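Local coordinates for 450aa long hypothetical fmu protein (Pyrococcus horikoshii, PDB 2YXL) that probably methylates carbon 5 of cytosines in RNA, taking the methyl group from S-adenosyl-L-methionine, at residues 413-417 against 425-429; 185-191 against 220-226; 153-157 against 177-181. All blocks are in the same frame, centred on the assembly; numbering follows the deposited sequence.

Interaction 1. Residues 413-417 against 425-429; sequences LVPLK and LEGTM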
loop_
_atom_site.group_PDB
_atom_site.type_symbol
_atom_site.label_atom_id
_atom_site.label_comp_id
_atom_site.label_asym_id
_atom_site.label_seq_id
_atom_site.Cartn_x
_atom_site.Cartn_y
_atom_site.Cartn_z
ATOM N N LEU A 413 -14.495 22.614 11.031
ATOM C CA LEU A 413 -14.514 21.686 9.910
ATOM C C LEU A 413 -15.089 22.342 8.653
ATOM O O LEU A 413 -16.222 22.838 8.660
ATOM C CB LEU A 413 -15.311 20.435 10.293
ATOM C CG LEU A 413 -15.120 19.124 9.528
ATOM C CD1 LEU A 413 -13.677 18.643 9.575
ATOM C CD2 LEU A 413 -16.046 18.070 10.105
ATOM N N VAL A 414 -14.287 22.364 7.587
ATOM C CA VAL A 414 -14.725 22.880 6.287
ATOM C C VAL A 414 -15.372 21.723 5.526
ATOM O O VAL A 414 -14.698 20.741 5.212
ATOM C CB VAL A 414 -13.549 23.469 5.458
ATOM C CG1 VAL A 414 -14.060 24.112 4.172
ATOM C CG2 VAL A 414 -12.754 24.477 6.274
ATOM N N PRO A 415 -16.685 21.838 5.233
ATOM C CA PRO A 415 -17.459 20.747 4.633
ATOM C C PRO A 415 -16.872 20.263 3.309
ATOM O O PRO A 415 -16.459 21.076 2.479
ATOM C CB PRO A 415 -18.840 21.376 4.408
ATOM C CG PRO A 415 -18.908 22.499 5.375
ATOM C CD PRO A 415 -17.516 23.036 5.453
ATOM N N LEU A 416 -16.832 18.944 3.138
ATOM C CA LEU A 416 -16.301 18.308 1.935
ATOM C C LEU A 416 -17.361 17.438 1.268
ATOM O O LEU A 416 -18.069 16.690 1.947
ATOM C CB LEU A 416 -15.078 17.451 2.290
ATOM C CG LEU A 416 -13.649 17.968 2.068
ATOM C CD1 LEU A 416 -13.494 19.464 2.310
ATOM C CD2 LEU A 416 -12.677 17.188 2.934
ATOM N N LYS A 417 -17.470 17.537 -0.057
ATOM C CA LYS A 417 -18.394 16.686 -0.814
ATOM C C LYS A 417 -17.713 15.937 -1.967
ATOM O O LYS A 417 -17.857 14.721 -2.084
ATOM C CB LYS A 417 -19.605 17.483 -1.313
ATOM C CG LYS A 417 -20.945 16.735 -1.196
ATOM C CD LYS A 417 -21.335 15.946 -2.460
ATOM C CE LYS A 417 -20.896 14.476 -2.426
ATOM N NZ LYS A 417 -21.496 13.672 -1.315
ATOM N N LEU A 425 -18.603 11.638 10.521
ATOM C CA LEU A 425 -18.773 12.995 11.020
ATOM C C LEU A 425 -19.050 13.894 9.818
ATOM O O LEU A 425 -18.286 13.882 8.849
ATOM C CB LEU A 425 -17.513 13.452 11.758
ATOM C CG LEU A 425 -17.476 14.867 12.343
ATOM C CD1 LEU A 425 -18.403 15.000 13.548
ATOM C CD2 LEU A 425 -16.050 15.227 12.720
ATOM N N GLU A 426 -20.140 14.658 9.868
ATOM C CA GLU A 426 -20.539 15.488 8.731
ATOM C C GLU A 426 -19.522 16.585 8.420
ATOM O O GLU A 426 -19.122 17.347 9.303
ATOM C CB GLU A 426 -21.938 16.083 8.931
ATOM C CG GLU A 426 -23.071 15.121 8.580
ATOM C CD GLU A 426 -24.331 15.825 8.086
ATOM O OE1 GLU A 426 -25.294 15.118 7.718
ATOM O OE2 GLU A 426 -24.365 17.076 8.059
ATOM N N GLY A 427 -19.119 16.653 7.154
ATOM C CA GLY A 427 -18.082 17.581 6.708
ATOM C C GLY A 427 -16.806 16.850 6.329
ATOM O O GLY A 427 -15.942 17.404 5.642
ATOM N N THR A 428 -16.690 15.604 6.792
ATOM C CA THR A 428 -15.556 14.747 6.457
ATOM C C THR A 428 -15.909 13.839 5.285
ATOM O O THR A 428 -17.084 13.575 5.020
ATOM C CB THR A 428 -15.085 13.884 7.662
ATOM O OG1 THR A 428 -16.105 12.946 8.031
ATOM C CG2 THR A 428 -14.725 14.762 8.858
ATOM N N MET A 429 -14.881 13.355 4.596
ATOM C CA MET A 429 -15.069 12.577 3.383
ATOM C C MET A 429 -14.338 11.244 3.463
ATOM O O MET A 429 -13.235 11.166 4.003
ATOM C CB MET A 429 -14.589 13.383 2.174
ATOM C CG MET A 429 -14.908 12.768 0.821
ATOM S SD MET A 429 -14.683 13.941 -0.528
ATOM C CE MET A 429 -12.911 14.218 -0.486
#

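Interaction 2. Residues 185-191 against 220-226; sequences EWISIRV and TILKIKG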
loop_
_atom_site.group_PDB
_atom_site.type_symbol
_atom_site.label_atom_id
_atom_site.label_comp_id
_atom_site.label_asym_id
_atom_site.label_seq_id
_atom_site.Cartn_x
_atom_site.Cartn_y
_atom_site.Cartn_z
ATOM N N GLU A 185 -5.236 -6.493 -12.332
ATOM C CA GLU A 185 -3.804 -6.229 -12.534
ATOM C C GLU A 185 -3.520 -4.735 -12.793
ATOM O O GLU A 185 -2.640 -4.401 -13.594
ATOM C CB GLU A 185 -3.267 -7.050 -13.720
ATOM C CG GLU A 185 -3.679 -8.520 -13.762
ATOM C CD GLU A 185 -3.402 -9.176 -15.112
ATOM O OE1 GLU A 185 -2.222 -9.463 -15.416
ATOM O OE2 GLU A 185 -4.370 -9.421 -15.866
ATOM N N TRP A 186 -4.243 -3.842 -12.115
ATOM C CA TRP A 186 -4.167 -2.403 -12.413
ATOM C C TRP A 186 -3.272 -1.597 -11.466
ATOM O O TRP A 186 -3.259 -1.821 -10.255
ATOM C CB TRP A 186 -5.570 -1.783 -12.483
ATOM C CG TRP A 186 -6.405 -2.342 -13.600
ATOM C CD1 TRP A 186 -7.190 -3.459 -13.556
ATOM C CD2 TRP A 186 -6.525 -1.821 -14.933
ATOM N NE1 TRP A 186 -7.795 -3.664 -14.772
ATOM C CE2 TRP A 186 -7.405 -2.675 -15.638
ATOM C CE3 TRP A 186 -5.976 -0.716 -15.600
ATOM C CZ2 TRP A 186 -7.753 -2.459 -16.977
ATOM C CZ3 TRP A 186 -6.318 -0.503 -16.931
ATOM C CH2 TRP A 186 -7.201 -1.371 -17.605
ATOM N N ILE A 187 -2.528 -0.656 -12.044
ATOM C CA ILE A 187 -1.616 0.206 -11.302
ATOM C C ILE A 187 -2.031 1.655 -11.530
ATOM O O ILE A 187 -2.281 2.068 -12.667
ATOM C CB ILE A 187 -0.144 0.004 -11.741
ATOM C CG1 ILE A 187 0.287 -1.455 -11.545
ATOM C CG2 ILE A 187 0.793 0.944 -10.972
ATOM C CD1 ILE A 187 1.366 -1.928 -12.517
ATOM N N SER A 188 -2.100 2.418 -10.443
ATOM C CA SER A 188 -2.503 3.812 -10.496
ATOM C C SER A 188 -1.285 4.735 -10.466
ATOM O O SER A 188 -0.418 4.602 -9.602
ATOM C CB SER A 188 -3.450 4.118 -9.340
ATOM O OG SER A 188 -3.960 5.436 -9.438
ATOM N N ILE A 189 -1.223 5.663 -11.421
ATOM C CA ILE A 189 -0.113 6.619 -11.526
ATOM C C ILE A 189 -0.611 8.054 -11.701
ATOM O O ILE A 189 -1.711 8.278 -12.209
ATOM C CB ILE A 189 0.873 6.272 -12.689
ATOM C CG1 ILE A 189 0.151 6.246 -14.047
ATOM C CG2 ILE A 189 1.600 4.953 -12.420
ATOM C CD1 ILE A 189 1.078 6.321 -15.249
ATOM N N ARG A 190 0.198 9.020 -11.269
ATOM C CA ARG A 190 -0.103 10.432 -11.491
ATOM C C ARG A 190 0.871 11.023 -12.502
ATOM O O ARG A 190 2.068 10.727 -12.467
ATOM C CB ARG A 190 -0.056 11.227 -10.183
ATOM C CG ARG A 190 -0.826 12.542 -10.247
ATOM C CD ARG A 190 -0.614 13.420 -9.016
ATOM N NE ARG A 190 0.684 14.091 -9.035
ATOM C CZ ARG A 190 1.697 13.812 -8.217
ATOM N NH1 ARG A 190 1.582 12.876 -7.278
ATOM N NH2 ARG A 190 2.832 14.485 -8.331
ATOM N N VAL A 191 0.345 11.851 -13.401
ATOM C CA VAL A 191 1.155 12.547 -14.394
ATOM C C VAL A 191 1.659 13.870 -13.816
ATOM O O VAL A 191 0.874 14.687 -13.327
ATOM C CB VAL A 191 0.363 12.781 -15.713
ATOM C CG1 VAL A 191 1.105 13.729 -16.652
ATOM C CG2 VAL A 191 0.093 11.458 -16.411
ATOM N N THR A 220 -5.508 13.729 -14.029
ATOM C CA THR A 220 -4.060 13.513 -14.048
ATOM C C THR A 220 -3.691 12.117 -13.543
ATOM O O THR A 220 -2.524 11.714 -13.604
ATOM C CB THR A 220 -3.290 14.590 -13.254
ATOM O OG1 THR A 220 -3.909 14.790 -11.980
ATOM C CG2 THR A 220 -3.266 15.901 -14.015
ATOM N N ILE A 221 -4.692 11.387 -13.053
ATOM C CA ILE A 221 -4.517 10.006 -12.609
ATOM C C ILE A 221 -4.850 9.024 -13.736
ATOM O O ILE A 221 -5.893 9.137 -14.391
ATOM C CB ILE A 221 -5.360 9.699 -11.333
ATOM C CG1 ILE A 221 -4.779 10.419 -10.103
ATOM C CG2 ILE A 221 -5.484 8.188 -11.081
ATOM C CD1 ILE A 221 -3.463 9.837 -9.570
ATOM N N LEU A 222 -3.951 8.072 -13.959
ATOM C CA LEU A 222 -4.156 7.035 -14.959
ATOM C C LEU A 222 -4.068 5.665 -14.326
ATOM O O LEU A 222 -3.183 5.402 -13.509
ATOM C CB LEU A 222 -3.117 7.140 -16.081
ATOM C CG LEU A 222 -2.885 8.481 -16.785
ATOM C CD1 LEU A 222 -1.648 8.386 -17.659
ATOM C CD2 LEU A 222 -4.100 8.914 -17.599
ATOM N N LYS A 223 -4.991 4.789 -14.703
ATOM C CA LYS A 223 -4.882 3.384 -14.344
ATOM C C LYS A 223 -4.292 2.631 -15.530
ATOM O O LYS A 223 -4.800 2.719 -16.649
ATOM C CB LYS A 223 -6.233 2.816 -13.907
ATOM C CG LYS A 223 -6.745 3.429 -12.601
ATOM C CD LYS A 223 -8.151 2.954 -12.234
ATOM C CE LYS A 223 -8.559 3.435 -10.826
ATOM N NZ LYS A 223 -8.840 4.913 -10.746
ATOM N N ILE A 224 -3.185 1.937 -15.286
ATOM C CA ILE A 224 -2.520 1.149 -16.320
ATOM C C ILE A 224 -2.525 -0.330 -15.949
ATOM O O ILE A 224 -2.348 -0.687 -14.784
ATOM C CB ILE A 224 -1.079 1.657 -16.632
ATOM C CG1 ILE A 224 -0.145 1.497 -15.425
ATOM C CG2 ILE A 224 -1.115 3.108 -17.116
ATOM C CD1 ILE A 224 1.338 1.640 -15.752
ATOM N N LYS A 225 -2.753 -1.183 -16.943
ATOM C CA LYS A 225 -2.822 -2.621 -16.722
ATOM C C LYS A 225 -1.415 -3.212 -16.726
ATOM O O LYS A 225 -0.717 -3.168 -17.743
ATOM C CB LYS A 225 -3.700 -3.291 -17.788
ATOM C CG LYS A 225 -4.212 -4.680 -17.409
ATOM C CD LYS A 225 -5.214 -5.191 -18.435
ATOM C CE LYS A 225 -6.128 -6.270 -17.866
ATOM N NZ LYS A 225 -5.450 -7.590 -17.722
ATOM N N GLY A 226 -1.009 -3.757 -15.581
ATOM C CA GLY A 226 0.302 -4.384 -15.430
ATOM C C GLY A 226 0.482 -5.613 -16.311
ATOM O O GLY A 226 -0.474 -6.060 -16.948
#

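Interaction 3. Residues 153-157 against 177-181; sequences WKYLA and FRSVN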
loop_
_atom_site.group_PDB
_atom_site.type_symbol
_atom_site.label_atom_id
_atom_site.label_comp_id
_atom_site.label_asym_id
_atom_site.label_seq_id
_atom_site.Cartn_x
_atom_site.Cartn_y
_atom_site.Cartn_z
ATOM N N TRP A 153 -12.575 -18.051 5.601
ATOM C CA TRP A 153 -12.289 -18.530 4.246
ATOM C C TRP A 153 -13.103 -17.839 3.146
ATOM O O TRP A 153 -12.658 -17.773 2.001
ATOM C CB TRP A 153 -12.448 -20.049 4.158
ATOM C CG TRP A 153 -11.212 -20.804 4.558
ATOM C CD1 TRP A 153 -11.007 -21.490 5.721
ATOM C CD2 TRP A 153 -10.004 -20.946 3.794
ATOM N NE1 TRP A 153 -9.751 -22.051 5.731
ATOM C CE2 TRP A 153 -9.114 -21.733 4.560
ATOM C CE3 TRP A 153 -9.590 -20.483 2.537
ATOM C CZ2 TRP A 153 -7.834 -22.072 4.111
ATOM C CZ3 TRP A 153 -8.316 -20.818 2.092
ATOM C CH2 TRP A 153 -7.454 -21.607 2.878
ATOM N N LYS A 154 -14.285 -17.329 3.485
ATOM C CA LYS A 154 -15.106 -16.618 2.505
ATOM C C LYS A 154 -14.598 -15.204 2.224
ATOM O O LYS A 154 -14.590 -14.764 1.073
ATOM C CB LYS A 154 -16.583 -16.587 2.916
ATOM C CG LYS A 154 -17.385 -17.773 2.400
ATOM C CD LYS A 154 -18.867 -17.432 2.262
ATOM C CE LYS A 154 -19.634 -18.564 1.589
ATOM N NZ LYS A 154 -21.069 -18.224 1.369
ATOM N N TYR A 155 -14.179 -14.498 3.271
ATOM C CA TYR A 155 -13.691 -13.130 3.118
ATOM C C TYR A 155 -12.177 -13.052 2.939
ATOM O O TYR A 155 -11.651 -11.999 2.576
ATOM C CB TYR A 155 -14.117 -12.256 4.302
ATOM C CG TYR A 155 -15.609 -12.019 4.432
ATOM C CD1 TYR A 155 -16.158 -11.634 5.652
ATOM C CD2 TYR A 155 -16.473 -12.180 3.346
ATOM C CE1 TYR A 155 -17.525 -11.409 5.791
ATOM C CE2 TYR A 155 -17.842 -11.962 3.476
ATOM C CZ TYR A 155 -18.359 -11.576 4.702
ATOM O OH TYR A 155 -19.709 -11.357 4.849
ATOM N N LEU A 156 -11.492 -14.169 3.186
ATOM C CA LEU A 156 -10.024 -14.229 3.188
ATOM C C LEU A 156 -9.445 -13.182 4.145
ATOM O O LEU A 156 -8.590 -12.379 3.770
ATOM C CB LEU A 156 -9.448 -14.087 1.767
ATOM C CG LEU A 156 -10.000 -14.986 0.646
ATOM C CD1 LEU A 156 -9.382 -14.626 -0.700
ATOM C CD2 LEU A 156 -9.806 -16.468 0.942
ATOM N N ALA A 157 -9.932 -13.201 5.383
ATOM C CA ALA A 157 -9.583 -12.193 6.386
ATOM C C ALA A 157 -9.708 -12.758 7.803
ATOM O O ALA A 157 -10.512 -13.664 8.032
ATOM C CB ALA A 157 -10.474 -10.962 6.225
ATOM N N PHE A 177 -15.046 -6.684 1.068
ATOM C CA PHE A 177 -14.077 -7.768 0.954
ATOM C C PHE A 177 -13.977 -8.312 -0.466
ATOM O O PHE A 177 -12.899 -8.699 -0.898
ATOM C CB PHE A 177 -14.331 -8.871 1.988
ATOM C CG PHE A 177 -13.883 -8.503 3.374
ATOM C CD1 PHE A 177 -14.812 -8.197 4.363
ATOM C CD2 PHE A 177 -12.528 -8.432 3.685
ATOM C CE1 PHE A 177 -14.400 -7.843 5.646
ATOM C CE2 PHE A 177 -12.109 -8.073 4.961
ATOM C CZ PHE A 177 -13.047 -7.782 5.946
ATOM N N ARG A 178 -15.089 -8.308 -1.196
ATOM C CA ARG A 178 -15.062 -8.627 -2.623
ATOM C C ARG A 178 -14.137 -7.686 -3.399
ATOM O O ARG A 178 -13.283 -8.146 -4.156
ATOM C CB ARG A 178 -16.470 -8.638 -3.225
ATOM C CG ARG A 178 -17.150 -9.998 -3.143
ATOM C CD ARG A 178 -18.299 -10.116 -4.130
ATOM N NE ARG A 178 -19.505 -9.439 -3.653
ATOM C CZ ARG A 178 -20.545 -10.055 -3.090
ATOM N NH1 ARG A 178 -20.541 -11.375 -2.930
ATOM N NH2 ARG A 178 -21.595 -9.347 -2.688
ATOM N N SER A 179 -14.290 -6.380 -3.182
ATOM C CA SER A 179 -13.456 -5.382 -3.858
ATOM C C SER A 179 -11.965 -5.442 -3.499
ATOM O O SER A 179 -11.122 -5.125 -4.337
ATOM C CB SER A 179 -13.993 -3.971 -3.634
ATOM O OG SER A 179 -13.865 -3.580 -2.278
ATOM N N VAL A 180 -11.638 -5.837 -2.269
ATOM C CA VAL A 180 -10.228 -6.000 -1.877
ATOM C C VAL A 180 -9.689 -7.405 -2.181
ATOM O O VAL A 180 -8.505 -7.681 -1.976
ATOM C CB VAL A 180 -9.939 -5.585 -0.393
ATOM C CG1 VAL A 180 -10.267 -4.113 -0.161
ATOM C CG2 VAL A 180 -10.674 -6.481 0.601
ATOM N N ASN A 181 -10.562 -8.277 -2.687
ATOM C CA ASN A 181 -10.169 -9.631 -3.087
ATOM C C ASN A 181 -10.021 -9.851 -4.592
ATOM O O ASN A 181 -9.493 -10.882 -5.009
ATOM C CB ASN A 181 -11.127 -10.676 -2.500
ATOM C CG ASN A 181 -10.943 -10.864 -1.002
ATOM O OD1 ASN A 181 -9.941 -10.441 -0.424
ATOM N ND2 ASN A 181 -11.919 -11.496 -0.364
HETATM O O HOH W 1 -14.710 -12.252 -0.652
#

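Interaction 1. Residues 413-417 against 425-429
Leu425 reaches Leu413 through one methyl, the two CD2 atoms lying 3.9 Å apart; the side chain of Leu425 also packs on Ile401 of helix 398-407. Leu425 opens a type II beta turn that closes at Thr428. The carboxylate of Glu426 takes no part; its backbone does, Leu413 CD2 lying close to Glu426 O. Gly427 suits the third turn position, whose positive phi (110°) would set a CB against the carbonyl of Glu426. Its own carbonyl accepts a weak, bent hydrogen bond from Leu416 N (3.1 Å from Gly427 O, 127° at the hydrogen). Thr428 closes the turn through its backbone, Thr428 N bonding to Leu425 O at 3.1 Å. With chi1 at 65° its OG1 also lies towards this carbonyl, at a distance too short to trust, while CG2 meets Leu413 CD2 at 3.8 Å. Met429 sets its CB 4.1 Å from Leu416 CB, and its flexible thioether bends at chi3 so that SD lies near Lys417 O. With a single weak bond across, cohesion rests mainly on carbon contacts of Leu413, Leu416, Thr428 and Met429, against a turn with its own backbone bond.

Interaction 2. Residues 185-191 against 220-226
Glu185 and Lys225 form a salt bridge at one end of two antiparallel strands: Lys225 NZ donates to Glu185 OE2 at 2.8 Å, approaching from above the carboxylate plane, 55° out of it. On its way there, the aliphatic part of Lys225 lies over one face of the Trp186 indole, with CB 3.9 Å from the centroid of the six-membered ring; CG is anti to the backbone N (chi1 -161°), and a bend at chi4 brings NZ to the carboxylate. Lysine suits both jobs, greasy along its stem and charged at its tip. Six backbone hydrogen bonds run between the strands. Ile187 and Ile224 exchange two, as do Ile189 and Leu222; Gly226 N to Glu185 O and Val191 N to Thr220 O finish the ends. Ile187, Ile189, Leu222 and Ile224 share one face, where Leu222 and Ile224, with Val191, touch helix 198-207. On the other face, Ser188 OG bonds to Gln244 O, and Arg190 makes a salt bridge to Glu279 through NH2 and a hydrogen bond to the Gln244 side chain through NH1. The outer backbone bonds go to strands 212-214 and 241-243 and the residues at their ends, making this the central antiparallel pair of a four-stranded ferredoxin-like sheet.

Interaction 3. Residues 153-157 against 177-181
Lys154 O and Asn181 ND2 share a water, which donates to the carbonyl (3.0 Å) and accepts from the amide (2.9 Å). The next carbonyl, Tyr155 O, takes the amide directly: Asn181 ND2 stands 3.0 Å away with a nearly straight hydrogen bond of 177°, though it arrives from above the carbonyl plane. Asparagine fits because its NH2 serves Tyr155 O directly and Lys154 O through the water, while OD1 accepts from Arg353. Tyr155 also supplies the aromatic part. Its ring runs almost parallel to that of Phe177, planes at 7°, but slid apart to 5.1 Å between centroids, so overlap is slight. The chi1 of Phe177 (-76°, CG anti to the carbonyl carbon) turns its ring so that one face meets Tyr155 CB. Leu156 takes a positive phi, which ends the helix, and brings CD1 obliquely across to the Asn181 amide, 4.0 Å from ND2, while packing on Leu66 of helix 47-75. Ala157, with only a methyl, fits against Phe177, its CB 3.6 Å from CE2. Ile162 and Val165 of helix 159-169 line the same aromatic cluster. This is a helix-to-helix junction, the end of helix 147-155 meeting helix 173-181 through an aromatic pair and an amide-to-carbonyl bond.

In the fold
The three contacts follow one another along the chain as interaction 3, interaction 2 and interaction 1, none enclosing another. Interaction 3 leads directly into interaction 2, since helix 173-181 is succeeded by strand 186-191, yet their centres lie about 23 Å apart. Interaction 2 comes near the cofactor pocket: the side chain of Arg190 is about 8 Å from the bound sinefungin, and through Glu279, Thr275 and His276 of helix 272-280 it ties the ferredoxin-like sheet to the methyltransferase domain. Interaction 1 lies within that domain, on its surface, with the side chain of Met429 about 11 Å from that of Lys273, a predicted S-adenosyl-L-methionine-binding residue. The nearest atoms of interactions 1 and 2 are about 13 Å apart, those of 1 and 3 about 16 Å.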